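Local coordinates for translation initiation factor eIF2 assembly protein (Schizosaccharomyces pombe, PDB 4ZGP), which acts as an ATP-dependent chaperone that binds the gamma subunit of translation initiation factor eIF2 and allows it to assemble with the alpha and beta subunits, at residues C196-K201 and D230-L235. Residues are numbered along the deposited sequence; the frame is centred on the assembly and turned at random. Where two conformers were deposited one is given.
Sequences CFVKSK and DLLKKL
Val198 and Leu232 meet where helix 221-233 packs on the five-stranded mixed sheet of this ATP-grasp protein, at the hairpin between antiparallel strands 193-199 and 202-208. The contact is small, burying 134 Å² in all, and the closest pair of CA atoms, Lys201 CA and Leu232 CA, is 8.5 Å apart.

The apolar part rests on two branched side chains that touch end-on through their methyls: Val198 CG2 lies 3.8 Å from Leu232 CD1. On the strand, CG1 lies anti to the backbone N (chi1 177°) and CG2 anti to the carbonyl carbon; both methyls face the leucine, CG2 slightly the nearer. Leu232 CD1 makes the closest approach to the valine, while Leu232 CD2 also comes to 4.0 Å from the carbonyl oxygen Lys201 O in the hairpin turn, a van der Waals contact. Leu232 also touches Leu203 of strand 202-208, and Val198 touches Phe245 of strand 243-250, so the pair joins a layer of apolar side chains between helix and sheet. Val198 itself stands back from the nucleotide, its side chain about 14 Å from the bound ADP.

The polar part is carried by water. Both Ser200 and Lys201 have positive phi, consistent with a type I' turn, and the Lys201 side chain, modelled in two conformers, runs in this one toward the chain beyond the helix. Here its ammonium group also bonds to the carbonyl oxygens of Phe238 and Asp240, tying the hairpin to the connection that leads from the helix into strand 243-250. In the same conformer the water accepts a hydrogen bond from Lys201 NZ at 2.9 Å and donates one to Leu235 O at 2.6 Å.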
ATOM      1  N   CYS A 196      -6.922  -8.618   1.955  1.00 20.97           N
ATOM      2  CA  CYS A 196      -8.126  -8.906   2.735  1.00 19.16           C
ATOM      3  C   CYS A 196      -9.220  -7.935   2.345  1.00 23.27           C
ATOM      4  O   CYS A 196      -9.048  -6.712   2.367  1.00 20.49           O
ATOM      5  CB  CYS A 196      -7.842  -8.814   4.236  1.00 21.86           C
ATOM      6  SG  CYS A 196      -6.351  -9.729   4.766  1.00 25.15           S
ATOM      7  N   PHE A 197     -10.367  -8.494   1.998  1.00 20.20           N
ATOM      8  CA  PHE A 197     -11.410  -7.733   1.358  1.00 21.81           C
ATOM      9  C   PHE A 197     -12.573  -7.573   2.321  1.00 20.90           C
ATOM     10  O   PHE A 197     -13.034  -8.536   2.933  1.00 22.22           O
ATOM     11  CB  PHE A 197     -11.847  -8.440   0.067  1.00 22.61           C
ATOM     12  CG  PHE A 197     -10.741  -8.593  -0.933  1.00 22.58           C
ATOM     13  CD1 PHE A 197      -9.896  -9.693  -0.895  1.00 19.72           C
ATOM     14  CD2 PHE A 197     -10.558  -7.651  -1.924  1.00 22.61           C
ATOM     15  CE1 PHE A 197      -8.878  -9.831  -1.835  1.00 17.23           C
ATOM     16  CE2 PHE A 197      -9.542  -7.787  -2.859  1.00 21.43           C
ATOM     17  CZ  PHE A 197      -8.707  -8.873  -2.819  1.00 19.50           C
ATOM     18  N   VAL A 198     -13.017  -6.332   2.465  1.00 23.49           N
ATOM     19  CA  VAL A 198     -13.981  -5.965   3.468  1.00 22.34           C
ATOM     20  C   VAL A 198     -15.174  -5.296   2.805  1.00 22.20           C
ATOM     21  O   VAL A 198     -15.009  -4.364   2.036  1.00 20.75           O
ATOM     22  CB  VAL A 198     -13.379  -4.983   4.507  1.00 22.41           C
ATOM     23  CG1 VAL A 198     -14.438  -4.571   5.505  1.00 22.81           C
ATOM     24  CG2 VAL A 198     -12.180  -5.610   5.215  1.00 20.47           C
ATOM     25  N   LYS A 199     -16.372  -5.779   3.113  1.00 27.22           N
ATOM     26  CA  LYS A 199     -17.583  -5.190   2.551  1.00 26.43           C
ATOM     27  C   LYS A 199     -18.622  -5.090   3.654  1.00 24.97           C
ATOM     28  O   LYS A 199     -18.833  -6.047   4.398  1.00 26.11           O
ATOM     29  CB  LYS A 199     -18.112  -6.026   1.381  1.00 32.69           C
ATOM     30  CG  LYS A 199     -19.358  -5.444   0.736  1.00 36.54           C
ATOM     31  CD  LYS A 199     -20.067  -6.477  -0.127  1.00 37.56           C
ATOM     32  CE  LYS A 199     -19.314  -6.694  -1.400  1.00 32.12           C
ATOM     33  NZ  LYS A 199     -20.077  -7.529  -2.397  1.00 30.82           N
ATOM     34  N   SER A 200     -19.235  -3.915   3.767  1.00 29.05           N
ATOM     35  CA  SER A 200     -20.118  -3.585   4.884  1.00 32.68           C
ATOM     36  C   SER A 200     -19.485  -3.960   6.218  1.00 31.20           C
ATOM     37  O   SER A 200     -20.118  -4.578   7.064  1.00 30.68           O
ATOM     38  CB  SER A 200     -21.486  -4.262   4.703  1.00 31.45           C
ATOM     39  OG  SER A 200     -21.940  -4.027   3.384  1.00 37.63           O
ATOM     40  N   LYS A 201     -18.207  -3.599   6.373  1.00 27.70           N
ATOM     41  CA  LYS A 201     -17.442  -3.820   7.596  0.67 27.31           C
ATOM     42  C   LYS A 201     -17.249  -5.289   7.956  1.00 33.51           C
ATOM     43  O   LYS A 201     -16.864  -5.619   9.082  1.00 31.36           O
ATOM     44  CB  LYS A 201     -18.096  -3.084   8.770  0.67 32.72           C
ATOM     45  CG  LYS A 201     -18.045  -1.572   8.647  0.67 32.11           C
ATOM     46  CD  LYS A 201     -16.616  -1.095   8.399  0.67 29.79           C
ATOM     47  CE  LYS A 201     -16.433   0.382   8.750  0.67 32.42           C
ATOM     48  NZ  LYS A 201     -15.069   0.856   8.375  0.67 23.85           N
ATOM     49  N   ASP A 230      -9.199 -10.606  13.868  1.00 27.27           N
ATOM     50  CA  ASP A 230      -8.883  -9.788  15.037  1.00 26.90           C
ATOM     51  C   ASP A 230      -8.344  -8.419  14.646  1.00 26.77           C
ATOM     52  O   ASP A 230      -8.695  -7.409  15.265  1.00 26.11           O
ATOM     53  CB  ASP A 230      -7.870 -10.496  15.929  1.00 27.78           C
ATOM     54  CG  ASP A 230      -8.476 -11.659  16.708  1.00 37.02           C
ATOM     55  OD1 ASP A 230      -9.727 -11.767  16.784  1.00 40.12           O
ATOM     56  OD2 ASP A 230      -7.688 -12.464  17.245  1.00 39.86           O
ATOM     57  N   LEU A 231      -7.483  -8.374  13.631  1.00 23.10           N
ATOM     58  CA  LEU A 231      -6.970  -7.084  13.162  1.00 23.52           C
ATOM     59  C   LEU A 231      -8.117  -6.210  12.629  1.00 24.57           C
ATOM     60  O   LEU A 231      -8.189  -5.025  12.931  1.00 24.45           O
ATOM     61  CB  LEU A 231      -5.890  -7.273  12.083  1.00 22.38           C
ATOM     62  CG  LEU A 231      -5.291  -6.013  11.465  1.00 24.98           C
ATOM     63  CD1 LEU A 231      -4.742  -5.116  12.561  1.00 25.80           C
ATOM     64  CD2 LEU A 231      -4.176  -6.347  10.473  1.00 25.38           C
ATOM     65  N   LEU A 232      -9.027  -6.800  11.857  1.00 21.44           N
ATOM     66  CA  LEU A 232     -10.117  -6.023  11.282  1.00 24.29           C
ATOM     67  C   LEU A 232     -10.953  -5.363  12.383  1.00 24.11           C
ATOM     68  O   LEU A 232     -11.437  -4.250  12.208  1.00 23.92           O
ATOM     69  CB  LEU A 232     -11.015  -6.896  10.383  1.00 22.52           C
ATOM     70  CG  LEU A 232     -12.272  -6.195   9.830  1.00 25.48           C
ATOM     71  CD1 LEU A 232     -11.987  -4.923   8.975  1.00 21.43           C
ATOM     72  CD2 LEU A 232     -13.138  -7.203   9.044  1.00 28.34           C
ATOM     73  N   LYS A 233     -11.101  -6.031  13.526  1.00 24.22           N
ATOM     74  CA  LYS A 233     -11.827  -5.420  14.642  1.00 26.25           C
ATOM     75  C   LYS A 233     -11.132  -4.157  15.116  1.00 27.75           C
ATOM     76  O   LYS A 233     -11.773  -3.228  15.628  1.00 29.91           O
ATOM     77  CB  LYS A 233     -11.961  -6.386  15.817  1.00 27.68           C
ATOM     78  CG  LYS A 233     -12.883  -7.554  15.554  1.00 31.52           C
ATOM     79  CD  LYS A 233     -12.837  -8.524  16.732  1.00 38.90           C
ATOM     80  CE  LYS A 233     -13.791  -9.699  16.526  1.00 46.63           C
ATOM     81  NZ  LYS A 233     -13.405 -10.557  15.364  1.00 49.73           N
ATOM     82  N   LYS A 234      -9.819  -4.119  14.942  1.00 24.23           N
ATOM     83  CA  LYS A 234      -9.048  -2.943  15.356  1.00 25.24           C
ATOM     84  C   LYS A 234      -9.017  -1.834  14.296  1.00 24.40           C
ATOM     85  O   LYS A 234      -8.432  -0.769  14.526  1.00 26.17           O
ATOM     86  CB  LYS A 234      -7.616  -3.355  15.706  1.00 29.78           C
ATOM     87  CG  LYS A 234      -7.531  -4.200  16.973  1.00 30.34           C
ATOM     88  CD  LYS A 234      -6.118  -4.698  17.183  1.00 34.15           C
ATOM     89  CE  LYS A 234      -6.072  -5.802  18.206  1.00 43.68           C
ATOM     90  NZ  LYS A 234      -4.786  -6.539  18.094  1.00 44.88           N
ATOM     91  N   LEU A 235      -9.646  -2.075  13.148  1.00 22.99           N
ATOM     92  CA  LEU A 235      -9.690  -1.080  12.060  1.00 21.65           C
ATOM     93  C   LEU A 235     -11.028  -0.333  12.084  1.00 21.45           C
ATOM     94  O   LEU A 235     -11.457   0.268  11.085  1.00 21.22           O
ATOM     95  CB  LEU A 235      -9.471  -1.753  10.695  1.00 19.24           C
ATOM     96  CG  LEU A 235      -8.155  -2.548  10.536  1.00 21.03           C
ATOM     97  CD1 LEU A 235      -8.002  -3.129   9.137  1.00 22.47           C
ATOM     98  CD2 LEU A 235      -6.898  -1.717  10.868  1.00 23.63           C
TER
HETATM   99  O   HOH W   1     -13.392  -0.977   9.820  1.00 30.99           O